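Local coordinates for protein BtGH115A (Bacteroides thetaiotaomicron, PDB 5BY3) that acts as a family GH115 4-O-methyl-alpha-glucuronidase with specificity for decorated arabinogalactans, at residues G261-V266 with Q274-R279; L413-M418 with D455-E460; Y575-R580 with A635-D640. All blocks are in the same frame, centred on the assembly; numbering follows the deposited sequence.

Contact 1 (G261-V266 with Q274-R279); sequences GAYDYV and QFWEDR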
# COMPACT_ATOMS: atom_id res chain seq x y z
N GLY A 261 -32.35 0.63 -16.90
CA GLY A 261 -32.58 -0.81 -16.81
C GLY A 261 -31.43 -1.49 -16.13
O GLY A 261 -30.65 -0.86 -15.42
N ALA A 262 -31.32 -2.79 -16.31
CA ALA A 262 -30.27 -3.55 -15.64
C ALA A 262 -28.85 -3.31 -16.24
O ALA A 262 -28.72 -3.13 -17.46
CB ALA A 262 -30.63 -5.04 -15.58
N TYR A 263 -27.83 -3.31 -15.37
CA TYR A 263 -26.40 -3.28 -15.74
C TYR A 263 -25.97 -4.67 -16.13
O TYR A 263 -25.27 -5.40 -15.39
CB TYR A 263 -25.56 -2.73 -14.60
CG TYR A 263 -24.08 -2.55 -14.87
CD1 TYR A 263 -23.63 -1.54 -15.73
CD2 TYR A 263 -23.13 -3.36 -14.23
CE1 TYR A 263 -22.26 -1.35 -15.95
CE2 TYR A 263 -21.76 -3.19 -14.45
CZ TYR A 263 -21.33 -2.18 -15.31
OH TYR A 263 -19.98 -2.00 -15.54
N ASP A 264 -26.38 -5.04 -17.34
CA ASP A 264 -26.38 -6.41 -17.80
C ASP A 264 -26.15 -6.35 -19.31
O ASP A 264 -26.96 -5.74 -20.05
CB ASP A 264 -27.76 -7.05 -17.49
CG ASP A 264 -27.86 -8.49 -17.93
OD1 ASP A 264 -28.08 -8.75 -19.13
OD2 ASP A 264 -27.69 -9.37 -17.08
N TYR A 265 -25.06 -6.97 -19.76
CA TYR A 265 -24.72 -6.85 -21.17
C TYR A 265 -25.44 -7.90 -22.01
O TYR A 265 -25.77 -7.65 -23.17
CB TYR A 265 -23.20 -6.88 -21.39
CG TYR A 265 -22.72 -6.00 -22.52
CD1 TYR A 265 -22.71 -4.62 -22.38
CD2 TYR A 265 -22.24 -6.56 -23.73
CE1 TYR A 265 -22.26 -3.79 -23.41
CE2 TYR A 265 -21.76 -5.74 -24.76
CZ TYR A 265 -21.78 -4.36 -24.59
OH TYR A 265 -21.35 -3.50 -25.56
N VAL A 266 -25.70 -9.06 -21.40
CA VAL A 266 -26.43 -10.14 -22.08
C VAL A 266 -27.85 -9.70 -22.49
O VAL A 266 -28.29 -10.06 -23.57
CB VAL A 266 -26.39 -11.49 -21.30
CG1 VAL A 266 -27.16 -12.61 -22.00
CG2 VAL A 266 -24.94 -11.94 -21.10
N GLN A 274 -24.36 2.69 -24.42
CA GLN A 274 -24.65 4.12 -24.43
C GLN A 274 -24.00 4.83 -23.25
O GLN A 274 -23.25 5.77 -23.43
CB GLN A 274 -26.16 4.36 -24.39
CG GLN A 274 -26.92 4.01 -25.67
CD GLN A 274 -28.41 4.40 -25.64
OE1 GLN A 274 -29.04 4.41 -24.57
NE2 GLN A 274 -28.97 4.72 -26.80
N PHE A 275 -24.34 4.36 -22.05
CA PHE A 275 -23.74 4.73 -20.76
C PHE A 275 -22.22 4.96 -20.86
O PHE A 275 -21.75 6.07 -20.62
CB PHE A 275 -24.10 3.61 -19.75
CG PHE A 275 -23.44 3.73 -18.41
CD1 PHE A 275 -23.88 4.67 -17.47
CD2 PHE A 275 -22.40 2.88 -18.06
CE1 PHE A 275 -23.28 4.77 -16.23
CE2 PHE A 275 -21.79 2.98 -16.82
CZ PHE A 275 -22.24 3.93 -15.91
N TRP A 276 -21.47 3.93 -21.23
CA TRP A 276 -20.02 4.01 -21.47
C TRP A 276 -19.65 5.11 -22.48
O TRP A 276 -18.80 5.97 -22.18
CB TRP A 276 -19.51 2.67 -21.98
CG TRP A 276 -19.54 1.56 -21.03
CD1 TRP A 276 -19.54 1.66 -19.66
CD2 TRP A 276 -19.52 0.18 -21.33
NE1 TRP A 276 -19.56 0.42 -19.10
CE2 TRP A 276 -19.52 -0.52 -20.09
CE3 TRP A 276 -19.52 -0.56 -22.51
CZ2 TRP A 276 -19.51 -1.92 -20.00
CZ3 TRP A 276 -19.49 -1.96 -22.43
CH2 TRP A 276 -19.49 -2.62 -21.17
N GLU A 277 -20.34 5.11 -23.63
CA GLU A 277 -20.08 6.00 -24.77
C GLU A 277 -20.08 7.47 -24.42
O GLU A 277 -19.16 8.21 -24.82
CB GLU A 277 -21.07 5.75 -25.90
CG GLU A 277 -21.03 6.78 -27.03
CD GLU A 277 -22.08 6.52 -28.10
OE1 GLU A 277 -21.69 6.12 -29.23
OE2 GLU A 277 -23.28 6.71 -27.79
N ASP A 278 -21.09 7.91 -23.69
CA ASP A 278 -21.21 9.33 -23.38
C ASP A 278 -19.95 9.82 -22.68
O ASP A 278 -19.50 10.94 -22.93
CB ASP A 278 -22.43 9.57 -22.50
CG ASP A 278 -23.74 9.22 -23.21
OD1 ASP A 278 -23.70 8.98 -24.44
OD2 ASP A 278 -24.81 9.21 -22.52
N ARG A 279 -19.40 8.94 -21.85
CA ARG A 279 -18.24 9.20 -21.01
C ARG A 279 -16.94 9.24 -21.82
O ARG A 279 -16.19 10.19 -21.72
CB ARG A 279 -18.16 8.16 -19.88
CG ARG A 279 -16.84 8.07 -19.13
CD ARG A 279 -16.48 9.35 -18.35
NE ARG A 279 -17.63 10.01 -17.74
CZ ARG A 279 -18.21 9.62 -16.62
NH1 ARG A 279 -17.76 8.56 -15.96
NH2 ARG A 279 -19.23 10.30 -16.16
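Tyr265 brings the CE1 corner of its phenol ring against the CZ3-CH2 side of the benzene ring of the Trp276 indole. CE1 of Tyr265 lies 3.5 Å from CZ3 of Trp276, and that same CE1 is 3.7 Å from the Trp276 CH2 atom. The ring planes are inclined by only 23°, yet the centroids of the Tyr265 ring and the Trp276 six-membered ring are 5.3 Å apart, so the near-parallel rings are slid almost clear of each other and corner contact replaces a full stack. Trp276 reaches back because its CG stands opposite the carbonyl carbon (chi1 -68°), which turns the indole toward the Tyr265 end of helix 265-283.

Tyr263, the centre of an inverse gamma turn ahead of this helix, makes a looser approach: its CE1 is 4.4 Å from CE2 of Phe275. Its hydroxyl oxygen OH comes in near the plane of the indole, at the edge, 4.3 Å from NE1 of Trp276. Trp255 of helix 251-258 meets both Tyr263 and Phe275 edge-to-face, extending the aromatic group, while Asp264 N-caps the helix through Asn267 N.

The closest approaches across the two segments are between ring carbons, and all four touching residues are buried; the Tyr265 hydroxyl spends its hydrogen bond on Asp321 of helix 308-329. The chemistry joining the segments is thus apolar and aromatic.

Contact 2 (L413-M418 with D455-E460); sequences LIYQQM and DKVSSE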
# COMPACT_ATOMS: atom_id res chain seq x y z
N LEU A 413 6.74 -6.71 4.71
CA LEU A 413 5.88 -7.59 3.94
C LEU A 413 5.57 -6.89 2.62
O LEU A 413 5.59 -7.52 1.54
CB LEU A 413 4.63 -8.01 4.73
CG LEU A 413 3.41 -8.55 3.94
CD1 LEU A 413 3.67 -9.95 3.37
CD2 LEU A 413 2.14 -8.50 4.79
N ILE A 414 5.30 -5.59 2.70
CA ILE A 414 5.12 -4.81 1.52
C ILE A 414 6.39 -5.01 0.70
O ILE A 414 6.30 -5.46 -0.46
CB ILE A 414 4.81 -3.33 1.83
CG1 ILE A 414 3.47 -3.22 2.58
CG2 ILE A 414 4.80 -2.44 0.57
CD1 ILE A 414 3.34 -1.84 3.21
N TYR A 415 7.56 -4.72 1.29
CA TYR A 415 8.83 -4.88 0.60
C TYR A 415 8.95 -6.22 -0.09
O TYR A 415 9.14 -6.24 -1.32
CB TYR A 415 10.03 -4.73 1.51
CG TYR A 415 11.31 -4.92 0.73
CD1 TYR A 415 11.69 -3.99 -0.23
CD2 TYR A 415 12.14 -6.05 0.92
CE1 TYR A 415 12.83 -4.17 -1.00
CE2 TYR A 415 13.32 -6.23 0.17
CZ TYR A 415 13.65 -5.28 -0.79
OH TYR A 415 14.79 -5.39 -1.55
N GLN A 416 8.84 -7.33 0.66
CA GLN A 416 9.14 -8.62 0.08
C GLN A 416 8.17 -9.05 -1.03
O GLN A 416 8.59 -9.72 -1.98
CB GLN A 416 9.41 -9.71 1.11
CG GLN A 416 8.25 -10.62 1.49
CD GLN A 416 7.95 -11.78 0.53
OE1 GLN A 416 8.83 -12.42 -0.05
NE2 GLN A 416 6.68 -12.07 0.41
N GLN A 417 6.91 -8.69 -0.91
CA GLN A 417 5.94 -9.01 -1.91
C GLN A 417 6.16 -8.20 -3.17
O GLN A 417 6.10 -8.76 -4.27
CB GLN A 417 4.51 -8.85 -1.38
CG GLN A 417 4.03 -10.00 -0.49
CD GLN A 417 3.88 -11.31 -1.27
OE1 GLN A 417 4.53 -12.32 -0.97
NE2 GLN A 417 3.01 -11.28 -2.31
N MSE A 418 6.46 -6.91 -3.01
CA MSE A 418 6.50 -5.98 -4.14
C MSE A 418 7.82 -6.10 -4.87
O MSE A 418 7.86 -5.94 -6.09
CB MSE A 418 6.24 -4.50 -3.79
CG MSE A 418 4.85 -4.25 -3.25
SE MSE A 418 3.41 -4.84 -4.45
CE MSE A 418 3.87 -3.66 -5.97
N ASP A 455 16.02 -0.10 -7.05
CA ASP A 455 17.42 -0.36 -6.69
C ASP A 455 17.81 0.40 -5.43
O ASP A 455 18.47 -0.16 -4.55
CB ASP A 455 18.44 -0.06 -7.83
CG ASP A 455 18.15 -0.83 -9.15
OD1 ASP A 455 17.80 -2.05 -9.16
OD2 ASP A 455 18.29 -0.18 -10.21
N LYS A 456 17.39 1.67 -5.33
CA LYS A 456 17.74 2.48 -4.19
C LYS A 456 17.15 1.85 -2.93
O LYS A 456 17.89 1.52 -2.01
CB LYS A 456 17.30 3.91 -4.37
CG LYS A 456 17.88 4.87 -3.32
CD LYS A 456 17.51 6.32 -3.63
CE LYS A 456 18.11 7.29 -2.62
NZ LYS A 456 17.31 7.33 -1.36
N VAL A 457 15.84 1.62 -2.92
CA VAL A 457 15.17 0.95 -1.81
C VAL A 457 15.84 -0.40 -1.53
O VAL A 457 16.18 -0.69 -0.37
CB VAL A 457 13.65 0.82 -2.05
CG1 VAL A 457 12.97 -0.01 -0.95
CG2 VAL A 457 12.99 2.19 -2.20
N SER A 458 16.06 -1.22 -2.57
CA SER A 458 16.79 -2.50 -2.35
C SER A 458 18.22 -2.40 -1.73
O SER A 458 18.56 -3.25 -0.94
CB SER A 458 16.80 -3.38 -3.60
OG SER A 458 15.59 -4.10 -3.67
N SER A 459 19.02 -1.39 -2.08
CA SER A 459 20.40 -1.27 -1.57
C SER A 459 20.42 -0.94 -0.09
O SER A 459 21.24 -1.48 0.65
CB SER A 459 21.24 -0.21 -2.31
OG SER A 459 21.03 -0.23 -3.70
N GLU A 460 19.53 -0.04 0.32
CA GLU A 460 19.31 0.26 1.73
C GLU A 460 18.47 -0.86 2.37
O GLU A 460 17.65 -1.54 1.73
CB GLU A 460 18.54 1.59 1.89
CG GLU A 460 19.13 2.81 1.21
CD GLU A 460 18.07 3.86 0.80
OE1 GLU A 460 16.85 3.75 1.14
OE2 GLU A 460 18.48 4.82 0.09
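Tyr415, reaching out from helix 411-423, meets Val457 and Ser458 in the short helix 454-459. Asp455 comes first: its carbonyl O takes the backbone N of Ser459 and also the Ser459 hydroxyl, OG to O being 2.7 Å, with OG standing 41° out of the carbonyl plane. Lys456 follows; its NZ forms a salt bridge to OE2 of Glu460 at 3.1 Å, on the syn side of that carboxylate, while its backbone N is bonded to Asn453 OD1.

Val457 supplies the apolar part of the contact. Its CG1 lies 4.2 Å from CE1 of Tyr415, and the two side chains run past each other in opposite directions.

Ser458 makes the polar link: OG and the Tyr415 OH are 2.6 Å apart, a short hydrogen bond in which either hydroxyl may donate. OG lies in the plane of the phenol ring, at its edge. The bond can form because the Tyr415 ring extends opposite its backbone N (chi1 180°), outward to the other helix. Lys419 NZ is also bonded to Ser458 OG, so two polar groups hold this oxygen.

Beyond Ser459 the helix ends, Glu460 being the first residue to leave helical phi/psi.

Helix 411-423 lies between the parallel strands 388-393 and 429-433 of the TIM-barrel-type domain. On its sheet side, Met418 (a selenomethionine) and Ile414 pack on strand 388-393. Met450 of helix 441-452 touches both Tyr415 and Met418, so this third helix packs on helix 411-423 next to the contact.

Contact 3 (Y575-R580 with A635-D640); sequences YAQLAR and APMTAD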
# COMPACT_ATOMS: atom_id res chain seq x y z
N TYR A 575 -7.51 -6.69 28.39
CA TYR A 575 -8.06 -6.59 29.76
C TYR A 575 -9.45 -7.21 29.80
O TYR A 575 -9.80 -7.89 30.74
CB TYR A 575 -8.17 -5.16 30.26
CG TYR A 575 -6.88 -4.38 30.49
CD1 TYR A 575 -5.72 -5.00 30.97
CD2 TYR A 575 -6.86 -2.97 30.30
CE1 TYR A 575 -4.55 -4.28 31.18
CE2 TYR A 575 -5.71 -2.23 30.53
CZ TYR A 575 -4.55 -2.88 30.97
OH TYR A 575 -3.41 -2.12 31.19
N ALA A 576 -10.24 -6.96 28.75
CA ALA A 576 -11.55 -7.57 28.58
C ALA A 576 -11.48 -9.10 28.64
O ALA A 576 -12.36 -9.75 29.28
CB ALA A 576 -12.18 -7.11 27.28
N GLN A 577 -10.45 -9.68 28.01
CA GLN A 577 -10.29 -11.13 28.00
C GLN A 577 -9.90 -11.64 29.40
O GLN A 577 -10.44 -12.66 29.86
CB GLN A 577 -9.29 -11.59 26.94
CG GLN A 577 -8.89 -13.06 27.06
CD GLN A 577 -8.31 -13.64 25.79
OE1 GLN A 577 -8.41 -13.04 24.72
NE2 GLN A 577 -7.71 -14.80 25.90
N LEU A 578 -8.98 -10.93 30.06
CA LEU A 578 -8.60 -11.24 31.44
C LEU A 578 -9.78 -11.06 32.39
O LEU A 578 -9.95 -11.89 33.28
CB LEU A 578 -7.42 -10.41 31.91
CG LEU A 578 -6.08 -10.58 31.18
CD1 LEU A 578 -5.18 -9.45 31.61
CD2 LEU A 578 -5.45 -11.95 31.41
N ALA A 579 -10.62 -10.05 32.14
CA ALA A 579 -11.82 -9.76 32.93
C ALA A 579 -12.92 -10.83 32.86
O ALA A 579 -13.49 -11.17 33.90
CB ALA A 579 -12.39 -8.40 32.57
N ARG A 580 -13.23 -11.32 31.66
CA ARG A 580 -14.12 -12.48 31.44
C ARG A 580 -13.73 -13.67 32.30
O ARG A 580 -14.60 -14.41 32.74
CB ARG A 580 -14.10 -12.95 29.96
CG ARG A 580 -14.94 -12.10 29.01
CD ARG A 580 -15.17 -12.79 27.66
NE ARG A 580 -13.94 -12.94 26.86
CZ ARG A 580 -13.44 -12.01 26.05
NH1 ARG A 580 -14.03 -10.81 25.91
NH2 ARG A 580 -12.33 -12.26 25.38
N ALA A 635 -15.51 -21.37 29.25
CA ALA A 635 -14.27 -22.12 29.16
C ALA A 635 -13.13 -21.52 30.03
O ALA A 635 -13.21 -20.37 30.43
CB ALA A 635 -13.84 -22.22 27.71
N PRO A 636 -12.06 -22.31 30.32
CA PRO A 636 -10.85 -21.71 30.90
C PRO A 636 -9.97 -21.02 29.85
O PRO A 636 -10.32 -20.99 28.68
CB PRO A 636 -10.11 -22.92 31.50
CG PRO A 636 -10.59 -24.10 30.74
CD PRO A 636 -11.99 -23.79 30.28
N MSE A 637 -8.81 -20.47 30.27
CA MSE A 637 -7.82 -19.77 29.45
C MSE A 637 -6.99 -20.81 28.78
O MSE A 637 -6.79 -21.89 29.33
CB MSE A 637 -6.82 -18.92 30.24
CG MSE A 637 -7.51 -17.93 31.17
SE MSE A 637 -6.77 -16.12 31.09
CE MSE A 637 -7.45 -15.66 29.30
N THR A 638 -6.50 -20.48 27.59
CA THR A 638 -5.46 -21.29 26.95
C THR A 638 -4.33 -21.43 27.95
O THR A 638 -3.95 -20.46 28.59
CB THR A 638 -4.99 -20.64 25.63
OG1 THR A 638 -6.09 -20.60 24.73
CG2 THR A 638 -3.82 -21.42 24.99
N ALA A 639 -3.87 -22.66 28.11
CA ALA A 639 -2.74 -23.00 28.95
C ALA A 639 -1.48 -22.73 28.17
O ALA A 639 -1.45 -22.91 26.94
CB ALA A 639 -2.81 -24.46 29.36
N ASP A 640 -0.45 -22.30 28.89
CA ASP A 640 0.89 -22.10 28.35
C ASP A 640 1.42 -23.48 28.02
O ASP A 640 1.21 -24.44 28.76
CB ASP A 640 1.74 -21.44 29.43
CG ASP A 640 2.71 -20.42 28.88
OD1 ASP A 640 2.33 -19.58 28.03
OD2 ASP A 640 3.87 -20.45 29.33
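Gln577 holds its CG opposite the backbone N (chi1 169°) and stays extended beyond it, whereas selenomethionine Met637 bends at chi2 (-134°) and again at chi3 (72°), which turns its methyl group onto the glutamine. The result is an oblique crossing in which the Met637 CE lies 3.5 Å from NE2 of Gln577. The same CE is 3.7 Å from the Gln577 CG, so the methyl rests along the aliphatic part of the chain as well as against its amide. One atom back along the chain, SE of Met637 is 4.4 Å from CD2 of Leu578, a looser apolar approach.

The Gln577 amide has polar partners elsewhere, OE1 accepting from Leu519 N; with Met637 it makes van der Waals contact. Ile526 of helix 523-543 touches both Gln577 and Met637. Close by, the backbone of Arg580 is hydrogen-bonded to Ala633, and Asp640 forms a salt bridge with Arg524.

Segment 635-640 has no regular secondary structure and runs over the last turns of helix 552-580. The arrangement is plain helix-loop packing: the Met637 side chain laid against helices 523-543 and 552-580, shortly before the chain enters the beta strands that begin at 646-647.

Overall arrangement
The three contacts follow one another along the chain and are separate in space. Contacts 1 and 2 have centres 42 Å apart, contacts 2 and 3 39 Å, and contacts 1 and 3 55 Å; even the nearest atoms of contacts 2 and 3 are about 23 Å apart. Contact 2, with its centre 13 Å from that of the chain, involves the helix of the beta-alpha-beta crossover between strands 388-393 and 429-433 of the parallel eight-stranded barrel. Of the nickel-binding residues, Leu404 lies between strand 388-393 and helix 411-423, and Asp436 just after strand 429-433; none of the six segments contains them. The centres of contacts 1 and 3 are 32 and 35 Å from the chain centre, at the periphery.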